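Local coordinates for protein CurB (Lyngbya majuscula, PDB 5KP7) that probably serves as an acyl carrier protein, holding acyl intermediates on a covalently attached 4'-phosphopantetheine arm and presenting them to partner enzymes, at residues I34-Y37 against T38-A42; P52-L56 against K57-I61; R66-I69 against I70-V73; N80-R83 against I84-A87. One frame throughout, in Å; residues are numbered along the deposited sequence.

Contact 1: I34-Y37 against T38-A42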
loop_
_atom_site.group_PDB
_atom_site.type_symbol
_atom_site.label_atom_id
_atom_site.label_comp_id
_atom_site.label_asym_id
_atom_site.label_seq_id
_atom_site.Cartn_x
_atom_site.Cartn_y
_atom_site.Cartn_z
ATOM N N ILE B 34 -11.541 -6.566 29.563
ATOM C CA ILE B 34 -11.518 -5.506 28.534
ATOM C C ILE B 34 -11.169 -4.166 29.180
ATOM O O ILE B 34 -10.387 -3.402 28.631
ATOM C CB ILE B 34 -12.860 -5.417 27.759
ATOM C CG1 ILE B 34 -13.044 -6.661 26.896
ATOM C CG2 ILE B 34 -12.950 -4.137 26.924
ATOM C CD1 ILE B 34 -14.449 -6.823 26.356
ATOM N N LYS B 35 -11.727 -3.890 30.359
ATOM C CA LYS B 35 -11.402 -2.642 31.076
ATOM C C LYS B 35 -9.934 -2.566 31.485
ATOM O O LYS B 35 -9.329 -1.495 31.420
ATOM C CB LYS B 35 -12.293 -2.463 32.297
ATOM C CG LYS B 35 -13.727 -2.091 31.956
ATOM C CD LYS B 35 -14.604 -2.200 33.194
ATOM C CE LYS B 35 -15.997 -1.668 32.942
ATOM N NZ LYS B 35 -16.737 -1.554 34.234
ATOM N N LYS B 36 -9.360 -3.702 31.869
ATOM C CA LYS B 36 -7.966 -3.753 32.301
ATOM C C LYS B 36 -6.996 -3.363 31.194
ATOM O O LYS B 36 -6.139 -2.497 31.396
ATOM C CB LYS B 36 -7.606 -5.148 32.820
ATOM C CG LYS B 36 -6.227 -5.218 33.470
ATOM C CD LYS B 36 -5.449 -6.454 33.059
ATOM C CE LYS B 36 -6.019 -7.712 33.686
ATOM N NZ LYS B 36 -5.497 -8.929 33.004
ATOM N N TYR B 37 -7.127 -4.004 30.027
ATOM C CA TYR B 37 -6.209 -3.717 28.915
ATOM C C TYR B 37 -6.475 -2.348 28.292
ATOM O O TYR B 37 -5.534 -1.690 27.846
ATOM C CB TYR B 37 -6.223 -4.836 27.885
ATOM C CG TYR B 37 -5.676 -6.145 28.408
ATOM C CD1 TYR B 37 -4.347 -6.261 28.811
ATOM C CD2 TYR B 37 -6.490 -7.273 28.505
ATOM C CE1 TYR B 37 -3.843 -7.461 29.300
ATOM C CE2 TYR B 37 -5.996 -8.474 28.991
ATOM C CZ TYR B 37 -4.678 -8.564 29.388
ATOM O OH TYR B 37 -4.208 -9.767 29.859
ATOM N N THR B 38 -7.728 -1.894 28.330
ATOM C CA THR B 38 -8.079 -0.524 27.940
ATOM C C THR B 38 -7.301 0.504 28.781
ATOM O O THR B 38 -6.662 1.409 28.249
ATOM C CB THR B 38 -9.602 -0.280 28.033
ATOM O OG1 THR B 38 -10.298 -1.173 27.148
ATOM C CG2 THR B 38 -9.951 1.155 27.668
ATOM N N ARG B 39 -7.348 0.349 30.102
ATOM C CA ARG B 39 -6.556 1.204 30.999
ATOM C C ARG B 39 -5.045 1.031 30.817
ATOM O O ARG B 39 -4.297 1.989 30.953
ATOM C CB ARG B 39 -6.947 0.963 32.467
ATOM C CG ARG B 39 -8.342 1.457 32.771
ATOM C CD ARG B 39 -8.741 1.224 34.223
ATOM N NE ARG B 39 -10.073 1.789 34.485
ATOM C CZ ARG B 39 -11.164 1.112 34.858
ATOM N NH1 ARG B 39 -11.141 -0.207 35.059
ATOM N NH2 ARG B 39 -12.307 1.773 35.048
ATOM N N GLU B 40 -4.603 -0.183 30.522
ATOM C CA GLU B 40 -3.187 -0.454 30.241
ATOM C C GLU B 40 -2.705 0.242 28.952
ATOM O O GLU B 40 -1.563 0.679 28.852
ATOM C CB GLU B 40 -2.987 -1.965 30.148
ATOM C CG GLU B 40 -1.569 -2.456 30.318
ATOM C CD GLU B 40 -1.509 -3.970 30.468
ATOM O OE1 GLU B 40 -2.187 -4.527 31.364
ATOM O OE2 GLU B 40 -0.778 -4.608 29.686
ATOM N N ILE B 41 -3.596 0.325 27.967
ATOM C CA ILE B 41 -3.321 1.000 26.694
ATOM C C ILE B 41 -3.491 2.519 26.791
ATOM O O ILE B 41 -2.723 3.260 26.181
ATOM C CB ILE B 41 -4.223 0.401 25.579
ATOM C CG1 ILE B 41 -3.669 -0.963 25.140
ATOM C CG2 ILE B 41 -4.391 1.331 24.386
ATOM C CD1 ILE B 41 -2.341 -0.938 24.409
ATOM N N ALA B 42 -4.495 2.975 27.533
ATOM C CA ALA B 42 -4.724 4.402 27.757
ATOM C C ALA B 42 -4.629 4.686 29.255
ATOM O O ALA B 42 -5.661 4.719 29.928
ATOM C CB ALA B 42 -6.090 4.799 27.223
#
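The last turns of helix 27-41, the first helix of the carrier-protein bundle, bring Ile34 and Thr38 together through a carbonyl oxygen that accepts twice. Ile34 O takes the backbone bond from Thr38 N at 3.1 Å and a second, shorter one from Thr38 OG1 at 2.7 Å. The two donors arrive from opposite faces of the carbonyl plane, the hydroxyl well above it (37°). Thr38 can reach back because OG1 lies beside its own backbone N (chi1 -61°), as helix threonines often do. A valine in its place would probably leave Ile34 O with the backbone bond alone and set a methyl close against that oxygen. In the four-helix carrier fold this face turns inward, where Thr38 packs on Ile69 of helix 63-76. On another side of the helix, Tyr37 and Glu40 run alongside each other, pointing the same way. Glu40 OE1 comes obliquely to Tyr37 CD1 at 3.8 Å, with ring and carboxylate planes 65° apart, while Tyr37 OH bonds to Asp76. Over one face of the same ring, above its centre, lies Lys36 CD. Arg39 NH1 stands 3.7 Å from Lys35 CB, and its guanidinium bonds to the carbonyls of Leu45 and Ser48.

Contact 2: P52-L56 against K57-I61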
loop_
_atom_site.group_PDB
_atom_site.type_symbol
_atom_site.label_atom_id
_atom_site.label_comp_id
_atom_site.label_asym_id
_atom_site.label_seq_id
_atom_site.Cartn_x
_atom_site.Cartn_y
_atom_site.Cartn_z
ATOM N N PRO B 52 -20.519 -0.015 30.171
ATOM C CA PRO B 52 -20.732 -0.915 29.026
ATOM C C PRO B 52 -21.057 -0.206 27.709
ATOM O O PRO B 52 -20.692 -0.710 26.647
ATOM C CB PRO B 52 -21.928 -1.769 29.462
ATOM C CG PRO B 52 -21.888 -1.746 30.948
ATOM C CD PRO B 52 -21.380 -0.384 31.315
ATOM N N THR B 53 -21.741 0.937 27.787
ATOM C CA THR B 53 -22.092 1.721 26.602
ATOM C C THR B 53 -20.955 2.605 26.059
ATOM O O THR B 53 -21.123 3.246 25.020
ATOM C CB THR B 53 -23.327 2.600 26.871
ATOM O OG1 THR B 53 -23.121 3.363 28.067
ATOM C CG2 THR B 53 -24.568 1.735 27.029
ATOM N N ASP B 54 -19.815 2.653 26.741
ATOM C CA ASP B 54 -18.667 3.422 26.238
ATOM C C ASP B 54 -18.025 2.709 25.067
ATOM O O ASP B 54 -17.913 1.481 25.063
ATOM C CB ASP B 54 -17.607 3.642 27.321
ATOM C CG ASP B 54 -18.000 4.701 28.319
ATOM O OD1 ASP B 54 -18.737 5.639 27.947
ATOM O OD2 ASP B 54 -17.548 4.611 29.481
ATOM N N SER B 55 -17.602 3.492 24.079
ATOM C CA SER B 55 -16.963 2.966 22.892
ATOM C C SER B 55 -15.494 3.365 22.941
ATOM O O SER B 55 -15.160 4.476 23.367
ATOM C CB SER B 55 -17.653 3.494 21.632
ATOM O OG SER B 55 -17.032 4.659 21.145
ATOM N N LEU B 56 -14.630 2.452 22.511
ATOM C CA LEU B 56 -13.191 2.693 22.524
ATOM C C LEU B 56 -12.837 3.901 21.667
ATOM O O LEU B 56 -12.013 4.728 22.074
ATOM C CB LEU B 56 -12.435 1.454 22.053
ATOM C CG LEU B 56 -12.606 0.176 22.890
ATOM C CD1 LEU B 56 -11.976 -1.019 22.187
ATOM C CD2 LEU B 56 -12.026 0.347 24.291
ATOM N N LYS B 57 -13.488 4.026 20.511
ATOM C CA LYS B 57 -13.305 5.194 19.647
ATOM C C LYS B 57 -13.632 6.513 20.376
ATOM O O LYS B 57 -12.810 7.425 20.382
ATOM C CB LYS B 57 -14.123 5.062 18.349
ATOM C CG LYS B 57 -13.785 6.117 17.302
ATOM C CD LYS B 57 -14.286 5.762 15.903
ATOM C CE LYS B 57 -13.716 6.728 14.875
ATOM N NZ LYS B 57 -14.131 6.419 13.474
ATOM N N LYS B 58 -14.799 6.602 21.016
ATOM C CA LYS B 58 -15.181 7.837 21.738
ATOM C C LYS B 58 -14.325 8.104 22.993
ATOM O O LYS B 58 -14.118 9.257 23.361
ATOM C CB LYS B 58 -16.681 7.855 22.076
ATOM C CG LYS B 58 -17.580 7.977 20.842
ATOM C CD LYS B 58 -18.999 8.431 21.185
ATOM C CE LYS B 58 -19.838 7.341 21.842
ATOM N NZ LYS B 58 -20.550 6.492 20.838
ATOM N N LEU B 59 -13.797 7.043 23.604
ATOM C CA LEU B 59 -12.745 7.164 24.641
ATOM C C LEU B 59 -11.369 7.675 24.141
ATOM O O LEU B 59 -10.465 7.899 24.955
ATOM C CB LEU B 59 -12.551 5.810 25.348
ATOM C CG LEU B 59 -13.345 5.451 26.620
ATOM C CD1 LEU B 59 -14.493 6.402 26.972
ATOM C CD2 LEU B 59 -13.827 4.009 26.536
ATOM N N GLY B 60 -11.199 7.836 22.827
ATOM C CA GLY B 60 -9.949 8.337 22.247
ATOM C C GLY B 60 -8.917 7.264 21.936
ATOM O O GLY B 60 -7.739 7.571 21.769
ATOM N N ILE B 61 -9.332 6.008 21.838
ATOM C CA ILE B 61 -8.389 4.930 21.553
ATOM C C ILE B 61 -8.289 4.769 20.043
ATOM O O ILE B 61 -9.303 4.587 19.378
ATOM C CB ILE B 61 -8.805 3.634 22.250
ATOM C CG1 ILE B 61 -8.869 3.963 23.767
ATOM C CG2 ILE B 61 -7.846 2.487 21.899
ATOM C CD1 ILE B 61 -8.708 2.806 24.700
#
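Ser55 O receives Leu59 N at 2.9 Å, nearly along the C=O axis, and the same serine offers its hydroxyl oxygen to the amide just before. Ser55 OG accepts a hydrogen bond from Lys58 N, 3.0 Å long and nearly straight at 164°, and the aliphatic part of that lysine gathers round it. Lys58 CB stands 3.3 Å from Ser55 OG and CG scarcely farther; the bends at chi3 and chi4 then curl the chain back, bringing CE within packing distance of the hydroxyl oxygen. Leu59 closes over the serine carbonyl: its CD2 lies 3.5 Å from Ser55 O and also meets Asp54 CB at 3.9 Å, the two side chains crossing at about a right angle. Asp54 itself turns its carboxylate to the amide of Glu51. On the far end of the turn, Leu56 O accepts from Ile61 N at 3.0 Å, with the donor tilted 28° from the carbonyl plane, and Ile61 CB rests close to the same oxygen. Beyond it the tips of the two side chains, Leu56 CD2 and Ile61 CD1, meet at 4.2 Å, both packing on Thr38 and Ile69. At Gly60 the backbone adopts a positive phi (88°), where a CB would be jammed against the preceding carbonyl oxygen. Ser55 thus holds a helix-like bend at Lys57 to Leu59, closed as a type I beta turn from Lys57 to Gly60, in the long loop leading to the phosphopantetheine-bearing serine of a carrier protein.

Contact 3: R66-I69 against I70-V73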
loop_
_atom_site.group_PDB
_atom_site.type_symbol
_atom_site.label_atom_id
_atom_site.label_comp_id
_atom_site.label_asym_id
_atom_site.label_seq_id
_atom_site.Cartn_x
_atom_site.Cartn_y
_atom_site.Cartn_z
ATOM N N ARG B 66 -7.149 -0.093 19.302
ATOM C CA ARG B 66 -8.423 -0.834 19.408
ATOM C C ARG B 66 -8.218 -2.295 19.045
ATOM O O ARG B 66 -8.692 -3.182 19.745
ATOM C CB ARG B 66 -9.521 -0.220 18.549
ATOM C CG ARG B 66 -9.971 1.144 19.010
ATOM C CD ARG B 66 -11.264 1.580 18.328
ATOM N NE ARG B 66 -11.187 1.740 16.870
ATOM C CZ ARG B 66 -10.805 2.835 16.215
ATOM N NH1 ARG B 66 -10.362 3.921 16.847
ATOM N NH2 ARG B 66 -10.827 2.835 14.887
ATOM N N ALA B 67 -7.479 -2.555 17.973
ATOM C CA ALA B 67 -7.094 -3.928 17.638
ATOM C C ALA B 67 -6.210 -4.597 18.695
ATOM O O ALA B 67 -6.378 -5.798 18.999
ATOM C CB ALA B 67 -6.426 -3.976 16.278
ATOM N N GLU B 68 -5.279 -3.830 19.263
ATOM C CA GLU B 68 -4.373 -4.354 20.298
ATOM C C GLU B 68 -5.167 -4.854 21.513
ATOM O O GLU B 68 -4.889 -5.944 22.042
ATOM C CB GLU B 68 -3.349 -3.279 20.714
ATOM C CG GLU B 68 -2.127 -3.806 21.441
ATOM C CD GLU B 68 -1.110 -4.454 20.531
ATOM O OE1 GLU B 68 -1.264 -4.352 19.286
ATOM O OE2 GLU B 68 -0.121 -5.010 21.076
ATOM N N ILE B 69 -6.166 -4.081 21.925
ATOM C CA ILE B 69 -7.008 -4.476 23.071
ATOM C C ILE B 69 -7.695 -5.817 22.796
ATOM O O ILE B 69 -7.698 -6.702 23.651
ATOM C CB ILE B 69 -8.026 -3.376 23.436
ATOM C CG1 ILE B 69 -7.292 -2.189 24.078
ATOM C CG2 ILE B 69 -9.079 -3.909 24.417
ATOM C CD1 ILE B 69 -8.095 -0.917 24.070
ATOM N N ILE B 70 -8.247 -5.969 21.599
ATOM C CA ILE B 70 -8.877 -7.226 21.217
ATOM C C ILE B 70 -7.883 -8.375 21.315
ATOM O O ILE B 70 -8.217 -9.439 21.861
ATOM C CB ILE B 70 -9.494 -7.167 19.805
ATOM C CG1 ILE B 70 -10.785 -6.346 19.831
ATOM C CG2 ILE B 70 -9.807 -8.562 19.292
ATOM C CD1 ILE B 70 -11.305 -5.933 18.456
ATOM N N MET B 71 -6.678 -8.174 20.785
ATOM C CA MET B 71 -5.688 -9.249 20.755
ATOM C C MET B 71 -5.182 -9.607 22.159
ATOM O O MET B 71 -4.948 -10.783 22.433
ATOM C CB MET B 71 -4.544 -8.922 19.821
ATOM C CG MET B 71 -4.970 -8.923 18.337
ATOM S SD MET B 71 -3.576 -8.691 17.230
ATOM C CE MET B 71 -3.208 -6.960 17.452
ATOM N N MET B 72 -5.041 -8.606 23.019
ATOM C CA MET B 72 -4.669 -8.858 24.436
ATOM C C MET B 72 -5.735 -9.677 25.163
ATOM O O MET B 72 -5.410 -10.628 25.898
ATOM C CB MET B 72 -4.431 -7.539 25.157
ATOM C CG MET B 72 -3.189 -6.801 24.680
ATOM S SD MET B 72 -3.240 -5.054 25.142
ATOM C CE MET B 72 -2.163 -5.044 26.566
ATOM N N VAL B 73 -7.005 -9.332 24.955
ATOM C CA VAL B 73 -8.105 -10.081 25.570
ATOM C C VAL B 73 -8.147 -11.518 25.029
ATOM O O VAL B 73 -8.337 -12.470 25.801
ATOM C CB VAL B 73 -9.481 -9.409 25.370
ATOM C CG1 VAL B 73 -10.601 -10.272 25.953
ATOM C CG2 VAL B 73 -9.517 -8.024 25.992
#
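Met71 leans back along its helix over Ala67 and Glu68, and most of its side chain lies against the preceding turn, the sulfur excepted. CB lies equally near the carbonyl oxygens of both residues; CG, set beside the backbone N (chi1 -69°), comes to 3.5 Å from Ala67 O. The sulfur carries the chain onward to the neighbourhood of Arg83. A bend at chi3 (-74°) then returns the terminal methyl, so that Met71 CE touches Ala67 O and, also at 3.7 Å, Glu68 OE1. Beneath this runs the backbone ladder of an alpha helix, with Met71 N on Ala67 O at 3.0 Å and Met72 N on Glu68 O at 2.8 Å; the bond from Ile70 N to Arg66 O is weak. Met72 behaves as its neighbour does at first, CG lying 3.3 Å from Glu68 O, but its sulfur passes obliquely across Glu68 CG at 4.1 Å and its tip leads away from the earlier turn. Glu68 is folded at chi2, and each carboxylate oxygen has a basic salt-bridge partner on the chain of another protein. Val73 places CG2 only 3.2 Å from Ile69 O. Arg66, at the start, bonds through NH1 to Ile61 O and through NH2 makes a salt bridge to 4'-phosphopantetheine. Within the fold, Ile69, Met72 and Val73 of helix 63-76 pack against helix 27-41, Ile70 and Met71 meet both the loop before helix 92-102 and the partner protein chain, and Arg66, Ala67 and Glu68 also face that partner.

Contact 4: N80-R83 against I84-A87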
loop_
_atom_site.group_PDB
_atom_site.type_symbol
_atom_site.label_atom_id
_atom_site.label_comp_id
_atom_site.label_asym_id
_atom_site.label_seq_id
_atom_site.Cartn_x
_atom_site.Cartn_y
_atom_site.Cartn_z
ATOM N N ASN B 80 -8.038 -18.886 20.512
ATOM C CA ASN B 80 -7.256 -18.952 19.282
ATOM C C ASN B 80 -8.150 -19.145 18.042
ATOM O O ASN B 80 -8.163 -20.206 17.421
ATOM C CB ASN B 80 -6.182 -20.050 19.390
ATOM C CG ASN B 80 -5.015 -19.829 18.431
ATOM O OD1 ASN B 80 -4.975 -18.849 17.676
ATOM N ND2 ASN B 80 -4.053 -20.741 18.461
ATOM N N ILE B 81 -8.876 -18.083 17.702
ATOM C CA ILE B 81 -9.818 -18.063 16.589
ATOM C C ILE B 81 -9.445 -16.867 15.724
ATOM O O ILE B 81 -8.627 -16.046 16.134
ATOM C CB ILE B 81 -11.292 -17.944 17.078
ATOM C CG1 ILE B 81 -11.560 -16.597 17.781
ATOM C CG2 ILE B 81 -11.635 -19.119 17.993
ATOM C CD1 ILE B 81 -12.998 -16.380 18.193
ATOM N N PRO B 82 -10.046 -16.748 14.522
ATOM C CA PRO B 82 -9.707 -15.576 13.707
ATOM C C PRO B 82 -10.088 -14.275 14.406
ATOM O O PRO B 82 -11.177 -14.191 14.991
ATOM C CB PRO B 82 -10.566 -15.774 12.449
ATOM C CG PRO B 82 -10.723 -17.243 12.345
ATOM C CD PRO B 82 -10.849 -17.726 13.763
ATOM N N ARG B 83 -9.191 -13.284 14.352
ATOM C CA ARG B 83 -9.426 -11.971 14.953
ATOM C C ARG B 83 -10.670 -11.272 14.442
ATOM O O ARG B 83 -11.339 -10.540 15.184
ATOM C CB ARG B 83 -8.205 -11.061 14.741
ATOM C CG ARG B 83 -6.910 -11.579 15.312
ATOM C CD ARG B 83 -5.696 -10.906 14.681
ATOM N NE ARG B 83 -4.457 -11.506 15.156
ATOM C CZ ARG B 83 -3.905 -12.634 14.703
ATOM N NH1 ARG B 83 -2.775 -13.055 15.236
ATOM N NH2 ARG B 83 -4.466 -13.382 13.760
ATOM N N ILE B 84 -11.021 -11.510 13.182
ATOM C CA ILE B 84 -12.206 -10.871 12.622
ATOM C C ILE B 84 -13.501 -11.292 13.310
ATOM O O ILE B 84 -14.495 -10.599 13.184
ATOM C CB ILE B 84 -12.358 -11.090 11.091
ATOM C CG1 ILE B 84 -12.512 -12.577 10.726
ATOM C CG2 ILE B 84 -11.179 -10.474 10.370
ATOM C CD1 ILE B 84 -12.977 -12.756 9.301
ATOM N N GLU B 85 -13.490 -12.417 14.017
ATOM C CA GLU B 85 -14.701 -12.860 14.737
ATOM C C GLU B 85 -15.052 -11.939 15.917
ATOM O O GLU B 85 -16.172 -12.006 16.449
ATOM C CB GLU B 85 -14.587 -14.337 15.143
ATOM C CG GLU B 85 -14.532 -15.227 13.917
ATOM C CD GLU B 85 -14.577 -16.704 14.164
ATOM O OE1 GLU B 85 -14.899 -17.144 15.285
ATOM O OE2 GLU B 85 -14.315 -17.444 13.191
ATOM N N LEU B 86 -14.121 -11.074 16.313
ATOM C CA LEU B 86 -14.366 -10.089 17.370
ATOM C C LEU B 86 -14.672 -8.693 16.849
ATOM O O LEU B 86 -14.757 -7.752 17.642
ATOM C CB LEU B 86 -13.169 -10.041 18.338
ATOM C CG LEU B 86 -12.903 -11.275 19.216
ATOM C CD1 LEU B 86 -14.183 -11.762 19.898
ATOM C CD2 LEU B 86 -12.260 -12.429 18.472
ATOM N N ALA B 87 -14.835 -8.548 15.524
ATOM C CA ALA B 87 -15.155 -7.272 14.904
ATOM C C ALA B 87 -16.623 -6.934 15.077
ATOM O O ALA B 87 -17.461 -7.815 15.342
ATOM C CB ALA B 87 -14.833 -7.325 13.402
#
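Ile81 holds CG1 between its backbone N and carbonyl carbon (chi1 65°), a crowded position that carries CD1 forward to Glu85 and Leu86, while Glu85, with CG beside its own N and an extended chain, reaches back to meet it. The carboxylate straddles two apolar neighbours: OE1 lies 3.6 Å from Ile81 CD1, and OE2 is 3.5 Å from Pro82 CD and slightly farther from CG of the same ring. Glu85 OE1 also makes a salt bridge to Lys102 NZ of helix 92-102. With an alanine here, Lys102 is likely to lose its charged mate, and Pro82 and the tip of Ile81 their cover. Leu86 CD2 adds to the cluster, 4.0 Å from Ile81 CD1. On another side of the proline, Pro82 CB packs on Ile84 CG1 at 4.1 Å. The backbone here winds as a short 3-10 segment, its bonds closing three residues back: Glu85 N to Pro82 O at 3.1 Å and Leu86 N to Arg83 O at 3.0 Å. Each donor stands well above its carbonyl plane, by 51° and 48°, as expected of so tight a coil. Arg83 turns the other way, NH1 and NH2 each having an acidic salt-bridge partner on the chain of another protein. The chemistry is thus divided: aliphatic groups line the stem of Glu85 and leave its charge to be met by helix 92-102, whereas the arginine's charge is met by the partner chain, consistent with a role in docking.

Overall arrangement
The four contacts illustrate how a small helical carrier is assembled from local pieces. Contacts 1 and 3, their centres 9 Å apart, join helices 27-41 and 63-76: Met72 CE lies 3.4 Å from Tyr37 CD1. Contact 2 closes one end of this pair, with Ile61 CD1 3.6 Å from Thr38 CG2, and reaches the prosthetic group's site through Leu56 CB, 3.9 Å from Arg66 CD. Arg66, in contact 3, is thereby packed against the loop while it binds 4'-phosphopantetheine, carried by Ser63. Contact 4 touches contact 3 alone, Ile70 CG2 standing 3.8 Å from Leu86 CB, and lies about 20 Å, centre to centre, from contact 2.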